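Molybdopterin biosynthesis moeA protein (Pyrococcus horikoshii, PDB 1WU2) probably acts in molybdenum cofactor biosynthesis, where MoeA-family proteins promote insertion of molybdenum into adenylylated molybdopterin. Local coordinates at residues A[71-76]-A[131-136]; A[116-121]-A[138-143]. All coordinates share one frame; numbering follows the deposited sequence.

Both contacts lie in the MoeA N-terminal region, in the part that stands well away from the centre of the chain. Their centres are about 15 Å apart. Their segments alternate in sequence: 71-76, 116-121, 131-136, 138-143. Contact 1 joins the loop before strand 77-84 to the loop after strand 128-131, two antiparallel neighbours in a mixed sheet. Contact 2 joins strand 115-118, an outermost strand of that sheet within the chain, to strand 141-142, which pairs antiparallel with 55-56 in a separate two-stranded sheet. The chain leaving strand 128-131 thus passes from contact 1 to contact 2 and links the two sheets. V135 CG2 of contact 1 packs on I117 CD1 of contact 2 at 3.7 Å.

Contact 1: residues A[71-76]-A[131-136]; sequences AREYNP and VLRPVA
A71 and P76, at the two ends of segment 71-76, both meet residues 131-132 where two loops join at the end of antiparallel strands 77-84 and 128-131. A type I beta turn runs from R72 to N75.

Side-chain carbons resting on backbone come first. The methyl CB of A71 points toward the other loop and lies 3.8 Å from R133 C. It is buried, and A71 also packs on I77. P134 CD lies 3.4 Å from A71 O.

One apolar side-chain pair adds to this: P76 CB touches L132 CD2 at 4.3 Å.

The charged contact is looser. E73 CG is anti to the backbone N (chi1 176°), and a bend at chi2 follows. E73 OE1 then stands 3.8 Å from R133 NH1, a long salt bridge. The carboxylate and guanidinium planes are 79° apart. The attraction is one of charge, since OE1 stands off the plane in which the guanidinium hydrogens lie. E73 CB sits over one face of the guanidinium, 4.1 Å from R133 NH2.

Water 1 accepts from E73 N at 3.3 Å and, weakly, from R133 NH2.

The two backbones share no direct hydrogen bond. L132 O lies alongside the R72 carbonyl, 3.0 Å from R72 C, and the two oxygens cannot bond because neither has a proton. The loops are therefore joined by van der Waals contact around the buried A71, one water and an undirected charge attraction.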
ATOM      1  N   ALA A  71      36.134 -37.105 -16.268  1.00 60.44           N
ATOM      2  CA  ALA A  71      36.512 -36.225 -17.370  1.00 60.68           C
ATOM      3  C   ALA A  71      37.450 -35.133 -16.876  1.00 60.90           C
ATOM      4  O   ALA A  71      37.176 -34.477 -15.872  1.00 60.86           O
ATOM      5  CB  ALA A  71      35.276 -35.610 -18.005  1.00 60.66           C
ATOM      6  N   ARG A  72      38.563 -34.961 -17.583  1.00 61.22           N
ATOM      7  CA  ARG A  72      39.551 -33.930 -17.271  1.00 61.48           C
ATOM      8  C   ARG A  72      40.049 -33.286 -18.567  1.00 61.48           C
ATOM      9  O   ARG A  72      39.581 -33.629 -19.654  1.00 61.52           O
ATOM     10  CB  ARG A  72      40.712 -34.542 -16.477  1.00 61.63           C
ATOM     11  CG  ARG A  72      40.337 -34.965 -15.059  1.00 62.17           C
ATOM     12  CD  ARG A  72      41.339 -35.895 -14.384  1.00 63.21           C
ATOM     13  NE  ARG A  72      40.725 -37.158 -13.961  1.00 63.76           N
ATOM     14  CZ  ARG A  72      40.834 -38.328 -14.600  1.00 64.46           C
ATOM     15  NH1 ARG A  72      41.543 -38.445 -15.723  1.00 64.58           N
ATOM     16  NH2 ARG A  72      40.225 -39.401 -14.106  1.00 64.62           N
ATOM     17  N   GLU A  73      40.975 -32.337 -18.454  1.00 61.49           N
ATOM     18  CA  GLU A  73      41.548 -31.681 -19.628  1.00 61.51           C
ATOM     19  C   GLU A  73      42.348 -32.672 -20.480  1.00 61.34           C
ATOM     20  O   GLU A  73      42.321 -32.597 -21.710  1.00 61.36           O
ATOM     21  CB  GLU A  73      42.429 -30.496 -19.204  1.00 61.58           C
ATOM     22  CG  GLU A  73      43.158 -29.778 -20.336  1.00 62.03           C
ATOM     23  CD  GLU A  73      42.234 -29.305 -21.443  1.00 62.43           C
ATOM     24  OE1 GLU A  73      41.399 -28.411 -21.184  1.00 62.95           O
ATOM     25  OE2 GLU A  73      42.348 -29.819 -22.576  1.00 62.52           O
ATOM     26  N   TYR A  74      43.039 -33.603 -19.823  1.00 61.12           N
ATOM     27  CA  TYR A  74      43.853 -34.608 -20.513  1.00 60.98           C
ATOM     28  C   TYR A  74      43.248 -36.015 -20.428  1.00 60.38           C
ATOM     29  O   TYR A  74      43.967 -37.018 -20.439  1.00 60.32           O
ATOM     30  CB  TYR A  74      45.281 -34.587 -19.961  1.00 61.18           C
ATOM     31  CG  TYR A  74      46.016 -33.309 -20.293  1.00 62.16           C
ATOM     32  CD1 TYR A  74      45.849 -32.168 -19.514  1.00 63.08           C
ATOM     33  CD2 TYR A  74      46.862 -33.234 -21.396  1.00 63.20           C
ATOM     34  CE1 TYR A  74      46.517 -30.987 -19.815  1.00 63.58           C
ATOM     35  CE2 TYR A  74      47.535 -32.058 -21.706  1.00 63.79           C
ATOM     36  CZ  TYR A  74      47.358 -30.938 -20.912  1.00 63.94           C
ATOM     37  OH  TYR A  74      48.020 -29.770 -21.212  1.00 64.62           O
ATOM     38  N   ASN A  75      41.919 -36.073 -20.342  1.00 59.68           N
ATOM     39  CA  ASN A  75      41.172 -37.320 -20.491  1.00 59.11           C
ATOM     40  C   ASN A  75      39.771 -37.019 -21.039  1.00 58.48           C
ATOM     41  O   ASN A  75      38.781 -37.092 -20.305  1.00 58.37           O
ATOM     42  CB  ASN A  75      41.097 -38.074 -19.158  1.00 59.13           C
ATOM     43  CG  ASN A  75      40.433 -39.438 -19.292  1.00 59.29           C
ATOM     44  OD1 ASN A  75      40.652 -40.158 -20.268  1.00 59.48           O
ATOM     45  ND2 ASN A  75      39.613 -39.795 -18.311  1.00 59.47           N
ATOM     46  N   PRO A  76      39.689 -36.665 -22.321  1.00 57.73           N
ATOM     47  CA  PRO A  76      38.404 -36.316 -22.937  1.00 57.19           C
ATOM     48  C   PRO A  76      37.515 -37.540 -23.155  1.00 56.56           C
ATOM     49  O   PRO A  76      37.900 -38.451 -23.891  1.00 56.54           O
ATOM     50  CB  PRO A  76      38.806 -35.686 -24.282  1.00 57.23           C
ATOM     51  CG  PRO A  76      40.296 -35.552 -24.249  1.00 57.48           C
ATOM     52  CD  PRO A  76      40.797 -36.571 -23.289  1.00 57.74           C
ATOM     53  N   VAL A 131      33.926 -33.923 -24.065  1.00 49.77           N
ATOM     54  CA  VAL A 131      33.650 -33.242 -22.808  1.00 49.36           C
ATOM     55  C   VAL A 131      34.907 -33.282 -21.933  1.00 48.78           C
ATOM     56  O   VAL A 131      35.470 -34.348 -21.672  1.00 48.80           O
ATOM     57  CB  VAL A 131      32.418 -33.852 -22.080  1.00 49.38           C
ATOM     58  CG1 VAL A 131      32.522 -35.370 -21.955  1.00 49.55           C
ATOM     59  CG2 VAL A 131      32.224 -33.217 -20.713  1.00 49.43           C
ATOM     60  N   LEU A 132      35.340 -32.102 -21.497  1.00 47.94           N
ATOM     61  CA  LEU A 132      36.608 -31.931 -20.793  1.00 47.33           C
ATOM     62  C   LEU A 132      36.433 -31.820 -19.277  1.00 46.81           C
ATOM     63  O   LEU A 132      37.417 -31.836 -18.537  1.00 46.80           O
ATOM     64  CB  LEU A 132      37.319 -30.680 -21.321  1.00 47.30           C
ATOM     65  CG  LEU A 132      37.324 -30.509 -22.847  1.00 47.23           C
ATOM     66  CD1 LEU A 132      37.701 -29.093 -23.254  1.00 47.22           C
ATOM     67  CD2 LEU A 132      38.268 -31.512 -23.490  1.00 47.35           C
ATOM     68  N   ARG A 133      35.186 -31.698 -18.818  1.00 46.15           N
ATOM     69  CA  ARG A 133      34.895 -31.551 -17.392  1.00 45.57           C
ATOM     70  C   ARG A 133      33.634 -32.315 -16.976  1.00 44.68           C
ATOM     71  O   ARG A 133      32.728 -32.503 -17.787  1.00 44.55           O
ATOM     72  CB  ARG A 133      34.733 -30.069 -17.044  1.00 45.75           C
ATOM     73  CG  ARG A 133      35.952 -29.444 -16.390  1.00 46.68           C
ATOM     74  CD  ARG A 133      36.918 -28.801 -17.369  1.00 48.08           C
ATOM     75  NE  ARG A 133      38.266 -28.652 -16.817  1.00 49.40           N
ATOM     76  CZ  ARG A 133      39.222 -27.892 -17.353  1.00 50.50           C
ATOM     77  NH1 ARG A 133      39.001 -27.197 -18.468  1.00 50.95           N
ATOM     78  NH2 ARG A 133      40.416 -27.823 -16.772  1.00 51.07           N
ATOM     79  N   PRO A 134      33.567 -32.748 -15.715  1.00 43.67           N
ATOM     80  CA  PRO A 134      32.397 -33.491 -15.230  1.00 43.04           C
ATOM     81  C   PRO A 134      31.100 -32.682 -15.237  1.00 42.30           C
ATOM     82  O   PRO A 134      31.070 -31.535 -14.784  1.00 42.24           O
ATOM     83  CB  PRO A 134      32.785 -33.877 -13.796  1.00 43.08           C
ATOM     84  CG  PRO A 134      34.259 -33.721 -13.736  1.00 43.31           C
ATOM     85  CD  PRO A 134      34.581 -32.593 -14.658  1.00 43.67           C
ATOM     86  N   VAL A 135      30.043 -33.304 -15.751  1.00 41.36           N
ATOM     87  CA  VAL A 135      28.721 -32.706 -15.838  1.00 40.70           C
ATOM     88  C   VAL A 135      27.866 -33.249 -14.697  1.00 40.13           C
ATOM     89  O   VAL A 135      27.813 -34.458 -14.474  1.00 40.16           O
ATOM     90  CB  VAL A 135      28.061 -33.039 -17.198  1.00 40.63           C
ATOM     91  CG1 VAL A 135      26.627 -32.517 -17.263  1.00 40.43           C
ATOM     92  CG2 VAL A 135      28.892 -32.469 -18.339  1.00 40.61           C
ATOM     93  N   ALA A 136      27.202 -32.351 -13.976  1.00 39.46           N
ATOM     94  CA  ALA A 136      26.338 -32.732 -12.862  1.00 38.95           C
ATOM     95  C   ALA A 136      25.012 -33.299 -13.373  1.00 38.50           C
ATOM     96  O   ALA A 136      24.529 -32.875 -14.422  1.00 38.17           O
ATOM     97  CB  ALA A 136      26.075 -31.533 -11.970  1.00 38.89           C
TER
HETATM   98  O   HOH W   1      40.471 -30.895 -15.544  1.00 34.01           O

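Contact 2: residues A[116-121]-A[138-143]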
ATOM      1  N   VAL A 116      22.264 -31.834 -19.723  1.00 37.77           N
ATOM      2  CA  VAL A 116      22.544 -31.183 -21.001  1.00 38.61           C
ATOM      3  C   VAL A 116      23.800 -30.313 -20.882  1.00 39.57           C
ATOM      4  O   VAL A 116      23.943 -29.535 -19.940  1.00 39.41           O
ATOM      5  CB  VAL A 116      21.354 -30.320 -21.487  1.00 38.59           C
ATOM      6  CG1 VAL A 116      21.661 -29.692 -22.846  1.00 38.47           C
ATOM      7  CG2 VAL A 116      20.075 -31.154 -21.572  1.00 38.48           C
ATOM      8  N   ILE A 117      24.704 -30.466 -21.847  1.00 40.94           N
ATOM      9  CA  ILE A 117      25.947 -29.696 -21.900  1.00 42.03           C
ATOM     10  C   ILE A 117      25.836 -28.642 -22.994  1.00 43.11           C
ATOM     11  O   ILE A 117      25.385 -28.930 -24.096  1.00 43.03           O
ATOM     12  CB  ILE A 117      27.180 -30.626 -22.144  1.00 42.04           C
ATOM     13  CG1 ILE A 117      28.486 -29.816 -22.169  1.00 42.06           C
ATOM     14  CG2 ILE A 117      27.047 -31.425 -23.457  1.00 42.06           C
ATOM     15  CD1 ILE A 117      29.205 -29.760 -20.848  1.00 42.54           C
HETATM   16  N   MSE A 118      26.255 -27.419 -22.678  1.00 44.54           N
HETATM   17  CA  MSE A 118      26.230 -26.317 -23.637  1.00 45.66           C
HETATM   18  C   MSE A 118      27.033 -26.662 -24.887  1.00 46.44           C
HETATM   19  O   MSE A 118      28.083 -27.301 -24.805  1.00 46.52           O
HETATM   20  CB  MSE A 118      26.807 -25.054 -23.004  1.00 45.92           C
HETATM   21  CG  MSE A 118      26.015 -24.534 -21.827  1.00 46.71           C
HETATM   22 SE   MSE A 118      26.703 -22.830 -21.234  1.00 49.91          SE
HETATM   23  CE  MSE A 118      25.937 -21.707 -22.618  1.00 48.05           C
ATOM     24  N   GLN A 119      26.516 -26.238 -26.038  1.00 47.47           N
ATOM     25  CA  GLN A 119      27.144 -26.483 -27.341  1.00 48.24           C
ATOM     26  C   GLN A 119      28.611 -26.070 -27.367  1.00 49.01           C
ATOM     27  O   GLN A 119      29.479 -26.814 -27.822  1.00 49.11           O
ATOM     28  CB  GLN A 119      26.413 -25.679 -28.423  1.00 48.24           C
ATOM     29  CG  GLN A 119      25.637 -26.510 -29.420  1.00 48.50           C
ATOM     30  CD  GLN A 119      24.610 -25.686 -30.177  1.00 48.71           C
ATOM     31  OE1 GLN A 119      23.567 -26.201 -30.566  1.00 49.47           O
ATOM     32  NE2 GLN A 119      24.904 -24.406 -30.383  1.00 48.78           N
ATOM     33  N   GLU A 120      28.858 -24.858 -26.883  1.00 50.05           N
ATOM     34  CA  GLU A 120      30.174 -24.222 -26.962  1.00 50.90           C
ATOM     35  C   GLU A 120      31.218 -24.844 -26.029  1.00 51.41           C
ATOM     36  O   GLU A 120      32.418 -24.669 -26.239  1.00 51.48           O
ATOM     37  CB  GLU A 120      30.071 -22.705 -26.696  1.00 51.02           C
ATOM     38  CG  GLU A 120      28.887 -22.256 -25.836  1.00 51.52           C
ATOM     39  CD  GLU A 120      27.661 -21.848 -26.645  1.00 52.00           C
ATOM     40  OE1 GLU A 120      27.738 -21.804 -27.891  1.00 52.54           O
ATOM     41  OE2 GLU A 120      26.612 -21.569 -26.029  1.00 52.12           O
HETATM   42  N   MSE A 121      30.763 -25.563 -25.005  1.00 52.08           N
HETATM   43  CA  MSE A 121      31.663 -26.189 -24.033  1.00 52.71           C
HETATM   44  C   MSE A 121      32.211 -27.550 -24.477  1.00 53.17           C
HETATM   45  O   MSE A 121      32.964 -28.185 -23.735  1.00 53.09           O
HETATM   46  CB  MSE A 121      30.955 -26.331 -22.681  1.00 52.74           C
HETATM   47  CG  MSE A 121      30.484 -25.005 -22.097  1.00 52.95           C
HETATM   48 SE   MSE A 121      31.933 -23.732 -21.850  1.00 53.20          SE
HETATM   49  CE  MSE A 121      31.501 -22.493 -23.255  1.00 53.10           C
ATOM     50  N   GLY A 138      21.273 -33.280 -13.767  1.00 36.95           N
ATOM     51  CA  GLY A 138      20.290 -32.211 -13.741  1.00 36.60           C
ATOM     52  C   GLY A 138      20.840 -30.887 -14.238  1.00 36.23           C
ATOM     53  O   GLY A 138      20.183 -29.857 -14.099  1.00 36.25           O
ATOM     54  N   GLN A 139      22.036 -30.912 -14.825  1.00 35.83           N
ATOM     55  CA  GLN A 139      22.676 -29.700 -15.327  1.00 35.54           C
ATOM     56  C   GLN A 139      21.922 -29.184 -16.547  1.00 35.29           C
ATOM     57  O   GLN A 139      21.639 -29.942 -17.471  1.00 35.36           O
ATOM     58  CB  GLN A 139      24.140 -29.971 -15.689  1.00 35.50           C
ATOM     59  CG  GLN A 139      24.887 -28.752 -16.239  1.00 35.53           C
ATOM     60  CD  GLN A 139      26.398 -28.848 -16.081  1.00 35.43           C
ATOM     61  OE1 GLN A 139      26.892 -29.384 -15.093  1.00 35.50           O
ATOM     62  NE2 GLN A 139      27.133 -28.324 -17.056  1.00 35.49           N
ATOM     63  N   ASN A 140      21.595 -27.895 -16.534  1.00 34.91           N
ATOM     64  CA  ASN A 140      20.859 -27.250 -17.619  1.00 34.61           C
ATOM     65  C   ASN A 140      19.534 -27.936 -17.940  1.00 34.35           C
ATOM     66  O   ASN A 140      19.159 -28.062 -19.107  1.00 34.37           O
ATOM     67  CB  ASN A 140      21.732 -27.146 -18.878  1.00 34.52           C
ATOM     68  CG  ASN A 140      22.937 -26.249 -18.678  1.00 34.56           C
ATOM     69  OD1 ASN A 140      22.865 -25.249 -17.964  1.00 34.24           O
ATOM     70  ND2 ASN A 140      24.051 -26.599 -19.313  1.00 34.56           N
ATOM     71  N   ILE A 141      18.836 -28.390 -16.902  1.00 33.95           N
ATOM     72  CA  ILE A 141      17.485 -28.911 -17.055  1.00 33.72           C
ATOM     73  C   ILE A 141      16.519 -28.115 -16.184  1.00 33.56           C
ATOM     74  O   ILE A 141      16.655 -28.084 -14.959  1.00 33.36           O
ATOM     75  CB  ILE A 141      17.412 -30.411 -16.700  1.00 33.59           C
ATOM     76  CG1 ILE A 141      18.163 -31.234 -17.748  1.00 33.55           C
ATOM     77  CG2 ILE A 141      15.952 -30.871 -16.626  1.00 33.67           C
ATOM     78  CD1 ILE A 141      18.308 -32.701 -17.409  1.00 33.10           C
ATOM     79  N   ALA A 142      15.562 -27.459 -16.832  1.00 33.34           N
ATOM     80  CA  ALA A 142      14.392 -26.925 -16.154  1.00 33.24           C
ATOM     81  C   ALA A 142      13.429 -28.079 -15.884  1.00 33.19           C
ATOM     82  O   ALA A 142      12.637 -28.458 -16.747  1.00 33.16           O
ATOM     83  CB  ALA A 142      13.723 -25.849 -17.003  1.00 33.15           C
ATOM     84  N   PHE A 143      13.508 -28.641 -14.683  1.00 33.23           N
ATOM     85  CA  PHE A 143      12.704 -29.808 -14.322  1.00 33.21           C
ATOM     86  C   PHE A 143      11.213 -29.489 -14.244  1.00 33.15           C
ATOM     87  O   PHE A 143      10.814 -28.331 -14.148  1.00 33.12           O
ATOM     88  CB  PHE A 143      13.176 -30.393 -12.986  1.00 33.22           C
ATOM     89  CG  PHE A 143      14.436 -31.200 -13.093  1.00 33.46           C
ATOM     90  CD1 PHE A 143      14.408 -32.481 -13.624  1.00 33.75           C
ATOM     91  CD2 PHE A 143      15.651 -30.680 -12.665  1.00 33.81           C
ATOM     92  CE1 PHE A 143      15.571 -33.236 -13.724  1.00 34.33           C
ATOM     93  CE2 PHE A 143      16.818 -31.427 -12.763  1.00 34.02           C
ATOM     94  CZ  PHE A 143      16.777 -32.707 -13.294  1.00 34.21           C
TER
HETATM   95  O   HOH W   2      27.652 -26.682 -19.776  1.00 27.30           O
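V116 and N140 join an edge of the mixed sheet to a type II beta turn, G138 to I141, that leads into strand 141-142. At the backbone angles of G138 a CB would run into the preceding carbonyl oxygen.

The N140 side chain carries much of the contact. Its CB points toward strand 115-118 and lies 3.4 Å from V116 O and 4.1 Å from V116 CB. CG is anti to the carbonyl carbon (chi1 -64°), and it passes V116 O at 3.7 Å. At the tip, N140 ND2 donates to V116 O at 3.0 Å. The donor stands 35° above the carbonyl plane, away from the lone-pair directions. The same nitrogen meets CG of the selenomethionine M118, whose side chain crosses N140 at about a right angle. An alanine here would keep CB beside the strand but would probably leave V116 O without this amide donor and remove the side-chain contact beside M118 CG.

The backbone adds a second bond. V116 N donates to Q139 O at 3.0 Å, so V116 is gripped at both its N-H and its carbonyl. V116 CG2 packs on I141 CG1, and V116 also rests on I109.

Q139 is extended beyond CG, and its OE1 accepts from A136 N. At the other branch of this amide, Q139 NE2 donates weakly to water 2, which also accepts a weak bond from M118 N at 3.3 Å.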